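Local atomic coordinates of Csm3 (PDB entry 6AE2), a protein that probably binds RNA, and may cut it as an endonuclease, as the RAMP-family subunit Csm3 of the type III-A CRISPR-Cas effector complex. Residues Lys84-Ser89 and Ser207-Asn212; Ser106-Tyr111 and Ile194-Thr199. One frame throughout, in Å; residues are numbered along the deposited sequence.

Interaction 1: residues Lys84-Ser89 and Ser207-Asn212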
ATOM      1  N   LYS A  84      -4.739 -12.417   8.268  1.00 32.54           N
ATOM      2  CA  LYS A  84      -4.790 -12.717   9.695  1.00 27.16           C
ATOM      3  C   LYS A  84      -3.413 -12.593  10.334  1.00 29.35           C
ATOM      4  O   LYS A  84      -3.268 -12.020  11.421  1.00 31.62           O
ATOM      5  CB  LYS A  84      -5.361 -14.115   9.910  1.00 30.32           C
ATOM      6  CG  LYS A  84      -5.901 -14.355  11.308  1.00 29.99           C
ATOM      7  CD  LYS A  84      -6.253 -15.816  11.523  1.00 31.74           C
ATOM      8  CE  LYS A  84      -6.750 -16.054  12.937  1.00 39.14           C
ATOM      9  NZ  LYS A  84      -6.985 -17.497  13.209  1.00 46.61           N
ATOM     10  N   GLY A  85      -2.386 -13.127   9.670  1.00 21.56           N
ATOM     11  CA  GLY A  85      -1.043 -13.038  10.217  1.00 23.41           C
ATOM     12  C   GLY A  85      -0.540 -11.610  10.306  1.00 29.78           C
ATOM     13  O   GLY A  85       0.136 -11.238  11.269  1.00 29.62           O
ATOM     14  N   LYS A  86      -0.867 -10.787   9.309  1.00 32.74           N
ATOM     15  CA  LYS A  86      -0.413  -9.401   9.324  1.00 31.19           C
ATOM     16  C   LYS A  86      -1.153  -8.596  10.386  1.00 31.24           C
ATOM     17  O   LYS A  86      -0.536  -7.841  11.146  1.00 27.89           O
ATOM     18  CB  LYS A  86      -0.590  -8.769   7.942  1.00 27.23           C
ATOM     19  CG  LYS A  86      -0.021  -7.366   7.832  1.00 30.98           C
ATOM     20  CD  LYS A  86       1.385  -7.311   8.406  1.00 37.69           C
ATOM     21  CE  LYS A  86       1.973  -5.916   8.316  1.00 45.29           C
ATOM     22  NZ  LYS A  86       3.386  -5.946   7.847  1.00 54.92           N
ATOM     23  N   ILE A  87      -2.478  -8.749  10.456  1.00 30.47           N
ATOM     24  CA  ILE A  87      -3.251  -8.025  11.461  1.00 32.68           C
ATOM     25  C   ILE A  87      -2.818  -8.437  12.860  1.00 35.33           C
ATOM     26  O   ILE A  87      -2.680  -7.595  13.758  1.00 40.90           O
ATOM     27  CB  ILE A  87      -4.761  -8.252  11.248  1.00 37.43           C
ATOM     28  CG1 ILE A  87      -5.222  -7.635   9.927  1.00 36.63           C
ATOM     29  CG2 ILE A  87      -5.563  -7.670  12.403  1.00 36.86           C
ATOM     30  CD1 ILE A  87      -6.665  -7.953   9.590  1.00 37.10           C
ATOM     31  N   ARG A  88      -2.582  -9.735  13.065  1.00 37.22           N
ATOM     32  CA  ARG A  88      -2.167 -10.214  14.379  1.00 36.62           C
ATOM     33  C   ARG A  88      -0.823  -9.614  14.778  1.00 36.02           C
ATOM     34  O   ARG A  88      -0.662  -9.110  15.896  1.00 35.54           O
ATOM     35  CB  ARG A  88      -2.096 -11.740  14.388  1.00 33.22           C
ATOM     36  CG  ARG A  88      -2.201 -12.342  15.778  1.00 37.27           C
ATOM     37  CD  ARG A  88      -1.223 -13.488  15.977  1.00 46.02           C
ATOM     38  NE  ARG A  88      -1.219 -13.949  17.363  1.00 57.30           N
ATOM     39  CZ  ARG A  88      -1.904 -14.998  17.805  1.00 58.95           C
ATOM     40  NH1 ARG A  88      -2.651 -15.708  16.970  1.00 58.39           N
ATOM     41  NH2 ARG A  88      -1.843 -15.340  19.086  1.00 60.19           N
ATOM     42  N   SER A  89       0.153  -9.652  13.866  1.00 34.67           N
ATOM     43  CA  SER A  89       1.470  -9.100  14.170  1.00 39.49           C
ATOM     44  C   SER A  89       1.400  -7.609  14.466  1.00 41.99           C
ATOM     45  O   SER A  89       2.158  -7.109  15.306  1.00 45.14           O
ATOM     46  CB  SER A  89       2.431  -9.366  13.013  1.00 39.96           C
ATOM     47  OG  SER A  89       2.130  -8.540  11.901  1.00 56.56           O
ATOM     48  N   SER A 207      -0.131   0.347   7.132  1.00 29.46           N
ATOM     49  CA  SER A 207       0.978  -0.551   6.852  1.00 25.25           C
ATOM     50  C   SER A 207       0.767  -1.174   5.477  1.00 24.68           C
ATOM     51  O   SER A 207       0.338  -0.486   4.540  1.00 25.28           O
ATOM     52  CB  SER A 207       1.094  -1.630   7.931  1.00 25.72           C
ATOM     53  OG  SER A 207       2.372  -2.244   7.898  1.00 36.78           O
ATOM     54  N   TYR A 208       1.040  -2.473   5.346  1.00 30.14           N
ATOM     55  CA  TYR A 208       1.002  -3.098   4.032  1.00 29.00           C
ATOM     56  C   TYR A 208       0.795  -4.600   4.163  1.00 32.79           C
ATOM     57  O   TYR A 208       1.131  -5.204   5.184  1.00 39.33           O
ATOM     58  CB  TYR A 208       2.291  -2.808   3.258  1.00 23.38           C
ATOM     59  CG  TYR A 208       3.526  -3.393   3.911  1.00 34.27           C
ATOM     60  CD1 TYR A 208       4.214  -2.695   4.897  1.00 38.35           C
ATOM     61  CD2 TYR A 208       4.005  -4.645   3.542  1.00 37.19           C
ATOM     62  CE1 TYR A 208       5.341  -3.228   5.496  1.00 40.92           C
ATOM     63  CE2 TYR A 208       5.133  -5.183   4.136  1.00 39.40           C
ATOM     64  CZ  TYR A 208       5.795  -4.473   5.110  1.00 42.59           C
ATOM     65  OH  TYR A 208       6.917  -5.011   5.700  1.00 49.58           O
ATOM     66  N   LEU A 209       0.251  -5.191   3.102  1.00 23.63           N
ATOM     67  CA  LEU A 209       0.168  -6.634   2.938  1.00 23.47           C
ATOM     68  C   LEU A 209       1.290  -7.121   2.029  1.00 27.88           C
ATOM     69  O   LEU A 209       1.739  -6.406   1.130  1.00 35.15           O
ATOM     70  CB  LEU A 209      -1.180  -7.052   2.345  1.00 25.51           C
ATOM     71  CG  LEU A 209      -2.381  -7.246   3.267  1.00 32.68           C
ATOM     72  CD1 LEU A 209      -3.616  -7.596   2.445  1.00 30.68           C
ATOM     73  CD2 LEU A 209      -2.081  -8.328   4.290  1.00 37.23           C
ATOM     74  N   GLY A 210       1.739  -8.350   2.271  1.00 31.59           N
ATOM     75  CA  GLY A 210       2.757  -8.946   1.433  1.00 22.58           C
ATOM     76  C   GLY A 210       4.148  -8.418   1.735  1.00 37.41           C
ATOM     77  O   GLY A 210       4.452  -7.949   2.837  1.00 37.28           O
ATOM     78  N   GLY A 211       5.010  -8.498   0.720  1.00 36.22           N
ATOM     79  CA  GLY A 211       6.396  -8.114   0.843  1.00 40.99           C
ATOM     80  C   GLY A 211       6.699  -6.791   0.154  1.00 43.13           C
ATOM     81  O   GLY A 211       5.879  -6.220  -0.562  1.00 43.84           O
ATOM     82  N   ASN A 212       7.919  -6.309   0.402  1.00 44.93           N
ATOM     83  CA  ASN A 212       8.444  -5.082  -0.204  1.00 47.79           C
ATOM     84  C   ASN A 212       7.628  -3.854   0.194  1.00 43.99           C
ATOM     85  O   ASN A 212       7.482  -2.912  -0.589  1.00 44.01           O
ATOM     86  CB  ASN A 212       8.522  -5.208  -1.729  1.00 53.20           C
ATOM     87  CG  ASN A 212       9.517  -6.262  -2.176  1.00 67.17           C
ATOM     88  OD1 ASN A 212      10.727  -6.084  -2.040  1.00 76.20           O
ATOM     89  ND2 ASN A 212       9.011  -7.369  -2.706  1.00 67.47           N
TER

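Interaction 2: residues Ser106-Tyr111 and Ile194-Thr199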
ATOM      1  N   SER A 106      -4.925 -13.071  21.611  1.00 54.60           N
ATOM      2  CA  SER A 106      -4.760 -14.520  21.657  1.00 55.88           C
ATOM      3  C   SER A 106      -6.109 -15.224  21.602  1.00 55.93           C
ATOM      4  O   SER A 106      -6.288 -16.191  20.853  1.00 58.44           O
ATOM      5  CB  SER A 106      -3.996 -14.922  22.921  1.00 55.98           C
ATOM      6  OG  SER A 106      -2.595 -14.936  22.708  1.00 46.00           O
ATOM      7  N   LYS A 107      -7.079 -14.741  22.386  1.00 48.53           N
ATOM      8  CA  LYS A 107      -8.377 -15.403  22.452  1.00 53.16           C
ATOM      9  C   LYS A 107      -9.084 -15.406  21.102  1.00 61.12           C
ATOM     10  O   LYS A 107      -9.824 -16.347  20.791  1.00 64.62           O
ATOM     11  CB  LYS A 107      -9.254 -14.733  23.507  1.00 61.38           C
ATOM     12  CG  LYS A 107     -10.337 -15.636  24.073  1.00 73.52           C
ATOM     13  CD  LYS A 107      -9.753 -16.952  24.562  1.00 81.97           C
ATOM     14  CE  LYS A 107     -10.835 -17.877  25.093  1.00 81.80           C
ATOM     15  NZ  LYS A 107     -10.652 -18.169  26.542  1.00 81.24           N
ATOM     16  N   MET A 108      -8.866 -14.374  20.286  1.00 60.05           N
ATOM     17  CA  MET A 108      -9.487 -14.296  18.968  1.00 54.50           C
ATOM     18  C   MET A 108      -8.662 -15.030  17.914  1.00 59.42           C
ATOM     19  O   MET A 108      -9.155 -15.949  17.254  1.00 66.13           O
ATOM     20  CB  MET A 108      -9.682 -12.830  18.567  1.00 50.15           C
ATOM     21  CG  MET A 108     -10.955 -12.198  19.098  1.00 49.87           C
ATOM     22  SD  MET A 108     -11.327 -10.637  18.278  1.00 52.54           S
ATOM     23  CE  MET A 108     -11.708 -11.203  16.622  1.00 41.92           C
ATOM     24  N   PHE A 109      -7.401 -14.632  17.750  1.00 59.69           N
ATOM     25  CA  PHE A 109      -6.554 -15.169  16.693  1.00 58.78           C
ATOM     26  C   PHE A 109      -5.937 -16.518  17.044  1.00 65.87           C
ATOM     27  O   PHE A 109      -5.316 -17.139  16.174  1.00 64.49           O
ATOM     28  CB  PHE A 109      -5.451 -14.163  16.349  1.00 47.59           C
ATOM     29  CG  PHE A 109      -5.968 -12.852  15.815  1.00 46.10           C
ATOM     30  CD1 PHE A 109      -6.520 -11.905  16.664  1.00 45.86           C
ATOM     31  CD2 PHE A 109      -5.901 -12.566  14.461  1.00 43.20           C
ATOM     32  CE1 PHE A 109      -6.997 -10.703  16.174  1.00 41.29           C
ATOM     33  CE2 PHE A 109      -6.374 -11.364  13.965  1.00 40.29           C
ATOM     34  CZ  PHE A 109      -6.922 -10.432  14.822  1.00 33.95           C
ATOM     35  N   GLY A 110      -6.087 -16.984  18.275  1.00 72.17           N
ATOM     36  CA  GLY A 110      -5.600 -18.297  18.648  1.00 73.17           C
ATOM     37  C   GLY A 110      -4.326 -18.236  19.471  1.00 73.52           C
ATOM     38  O   GLY A 110      -3.478 -17.352  19.298  1.00 72.90           O
ATOM     39  N   TYR A 111      -4.183 -19.195  20.380  1.00 76.70           N
ATOM     40  CA  TYR A 111      -2.984 -19.308  21.203  1.00 76.96           C
ATOM     41  C   TYR A 111      -1.902 -20.103  20.475  1.00 78.58           C
ATOM     42  O   TYR A 111      -0.798 -20.284  20.987  1.00 81.74           O
ATOM     43  CB  TYR A 111      -3.309 -19.968  22.544  1.00 74.87           C
ATOM     44  CG  TYR A 111      -4.085 -19.085  23.499  1.00 73.14           C
ATOM     45  CD1 TYR A 111      -5.465 -18.958  23.396  1.00 67.91           C
ATOM     46  CD2 TYR A 111      -3.436 -18.379  24.505  1.00 71.84           C
ATOM     47  CE1 TYR A 111      -6.178 -18.153  24.268  1.00 64.84           C
ATOM     48  CE2 TYR A 111      -4.140 -17.571  25.381  1.00 69.35           C
ATOM     49  CZ  TYR A 111      -5.510 -17.461  25.259  1.00 69.13           C
ATOM     50  OH  TYR A 111      -6.214 -16.657  26.128  1.00 72.37           O
ATOM     51  N   ILE A 194     -15.122  -7.253  18.157  1.00 30.12           N
ATOM     52  CA  ILE A 194     -15.266  -6.470  16.932  1.00 40.32           C
ATOM     53  C   ILE A 194     -14.290  -5.301  16.941  1.00 49.14           C
ATOM     54  O   ILE A 194     -13.598  -5.037  15.951  1.00 45.23           O
ATOM     55  CB  ILE A 194     -16.719  -5.990  16.766  1.00 37.72           C
ATOM     56  CG1 ILE A 194     -17.637  -7.161  16.414  1.00 37.90           C
ATOM     57  CG2 ILE A 194     -16.804  -4.894  15.711  1.00 26.03           C
ATOM     58  CD1 ILE A 194     -19.081  -6.933  16.808  1.00 36.57           C
ATOM     59  N   LYS A 195     -14.208  -4.597  18.075  1.00 48.25           N
ATOM     60  CA  LYS A 195     -13.304  -3.458  18.175  1.00 51.73           C
ATOM     61  C   LYS A 195     -11.856  -3.882  17.954  1.00 50.71           C
ATOM     62  O   LYS A 195     -11.120  -3.229  17.206  1.00 55.89           O
ATOM     63  CB  LYS A 195     -13.467  -2.777  19.534  1.00 52.48           C
ATOM     64  CG  LYS A 195     -12.268  -1.954  19.970  1.00 59.58           C
ATOM     65  CD  LYS A 195     -12.571  -1.161  21.230  1.00 63.24           C
ATOM     66  CE  LYS A 195     -11.386  -0.304  21.647  1.00 59.70           C
ATOM     67  NZ  LYS A 195     -11.198  -0.311  23.126  1.00 63.97           N
ATOM     68  N   CYS A 196     -11.433  -4.983  18.582  1.00 42.80           N
ATOM     69  CA  CYS A 196     -10.082  -5.486  18.355  1.00 36.11           C
ATOM     70  C   CYS A 196      -9.859  -5.814  16.883  1.00 37.42           C
ATOM     71  O   CYS A 196      -8.762  -5.608  16.350  1.00 36.55           O
ATOM     72  CB  CYS A 196      -9.830  -6.717  19.224  1.00 38.76           C
ATOM     73  SG  CYS A 196      -8.353  -7.656  18.778  1.00 43.11           S
ATOM     74  N   LEU A 197     -10.893  -6.315  16.206  1.00 40.69           N
ATOM     75  CA  LEU A 197     -10.784  -6.596  14.778  1.00 35.50           C
ATOM     76  C   LEU A 197     -10.710  -5.306  13.970  1.00 40.88           C
ATOM     77  O   LEU A 197      -9.904  -5.190  13.040  1.00 40.23           O
ATOM     78  CB  LEU A 197     -11.966  -7.453  14.324  1.00 27.76           C
ATOM     79  CG  LEU A 197     -12.064  -7.827  12.841  1.00 31.18           C
ATOM     80  CD1 LEU A 197     -10.724  -8.297  12.284  1.00 35.32           C
ATOM     81  CD2 LEU A 197     -13.140  -8.883  12.628  1.00 31.78           C
ATOM     82  N   LYS A 198     -11.545  -4.322  14.316  1.00 41.19           N
ATOM     83  CA  LYS A 198     -11.603  -3.087  13.541  1.00 30.04           C
ATOM     84  C   LYS A 198     -10.278  -2.334  13.594  1.00 35.74           C
ATOM     85  O   LYS A 198      -9.743  -1.927  12.554  1.00 34.52           O
ATOM     86  CB  LYS A 198     -12.746  -2.200  14.042  1.00 28.61           C
ATOM     87  CG  LYS A 198     -14.139  -2.783  13.848  1.00 34.71           C
ATOM     88  CD  LYS A 198     -14.817  -2.224  12.610  1.00 34.08           C
ATOM     89  CE  LYS A 198     -16.308  -2.537  12.610  1.00 32.62           C
ATOM     90  NZ  LYS A 198     -17.036  -1.769  13.658  1.00 42.11           N
ATOM     91  N   THR A 199      -9.731  -2.133  14.798  1.00 37.03           N
ATOM     92  CA  THR A 199      -8.491  -1.369  14.910  1.00 41.77           C
ATOM     93  C   THR A 199      -7.310  -2.122  14.315  1.00 40.83           C
ATOM     94  O   THR A 199      -6.352  -1.494  13.846  1.00 40.12           O
ATOM     95  CB  THR A 199      -8.200  -1.005  16.369  1.00 40.29           C
ATOM     96  OG1 THR A 199      -7.550  -2.100  17.022  1.00 41.48           O
ATOM     97  CG2 THR A 199      -9.477  -0.652  17.106  1.00 45.07           C
TER

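Interaction 1: residues Lys84-Ser89 and Ser207-Asn212
K86 reaches from helix 80-93 to S207, Y208 and L209, in the segment after helix 190-205, where the glycine-rich loop characteristic of RAMP proteins begins with L209-G210-G211-N212. All of the contact from the helix side is made by K86. Its CB rests on the branch tip of the leucine, with CB of K86 4.0 Å from CD2 of L209. CG leaves anti to the backbone N (chi1 -175°), which directs the chain across the loop and brings CG of K86 to 3.6 Å from the carbonyl O of Y208. A bend at chi2 keeps the chain alongside this oxygen: CD of K86 lies 3.9 Å and CE of K86 3.3 Å from O of Y208. On the serine side, CE of K86 lies 3.7 Å from OG of S207. After a second bend at the last torsion, the tip ends over one face of the tyrosine: NZ of K86 is 4.1 Å from the centroid of the Y208 ring and 17° off its normal, shifted toward the rim so that CZ is the nearest ring atom. This is a cation-pi contact, in which the ammonium group should be favoured both by the ring face and by the nearby carbonyl dipole. Y208 leaves the backbone pointing away from the helix, yet its ring turns back to face the lysine, while G210 O lies at the ring edge in plane. L204 of helix 190-205 touches both K86 and L209. Beyond the loop, Y208 packs on I126 of the second subunit, and S207 O accepts a hydrogen bond from R128 of that subunit. At the other end of K86, its backbone O receives a hydrogen bond of 2.9 Å from OG of S89, one turn further along the helix.

Interaction 2: residues Ser106-Tyr111 and Ile194-Thr199
C196 presents its thiol as a small bump to a shallow notch formed by M108 and F109 at the end of the short helix 104-109. SG of C196 stands anti to its backbone N (chi1 167°) and projects toward the other helix. One wall of the notch is the methionine sulfur, with SD of M108 4.2 Å from SG of C196. The other is the rim of the phenylalanine: CE1 of F109 also lies 4.2 Å from SG of C196, which meets the ring at its edge, near the ring plane, and not over a face. The methionine then bends at its last torsion (chi3 68°), and its methyl reaches the base of the neighbouring leucine, CE of M108 being 4.4 Å from CB of L197. All four side chains are buried, and they meet purely through apolar contacts. L182 of strand 175-185 touches both M108 and L197, and L125 of strand 125-132 touches M108 and F109, so the inter-helix seam rests on the sheet. Just past F109, G110 takes a positive phi and leaves the helix, its N bonded to O of S106 at 2.7 Å. The contact seats a short extra helix, in the connection between 80-93 and strand 125-132, against 190-205, which with 80-93 forms the helix pair of the ferredoxin-like (RRM-like) fold of RAMP proteins.

In the fold
From the N terminus, strands 26-38, 62-67 and 71-78 come first and lead into helix 80-93, where interaction 1 begins. Helix 104-109 follows directly and opens interaction 2. After the strands 125-132 and 175-185 of the main sheet, helix 190-205 closes the loop of interaction 2, and the segment 207-212 just beyond it closes that of interaction 1. The smaller loop is therefore nested in the larger. The two contacts also meet: R88 NH2 probably hydrogen-bonds to G110 O, and I87 packs on F109. Together they join three helices to the loop before strand 220-230, and both reach the second subunit.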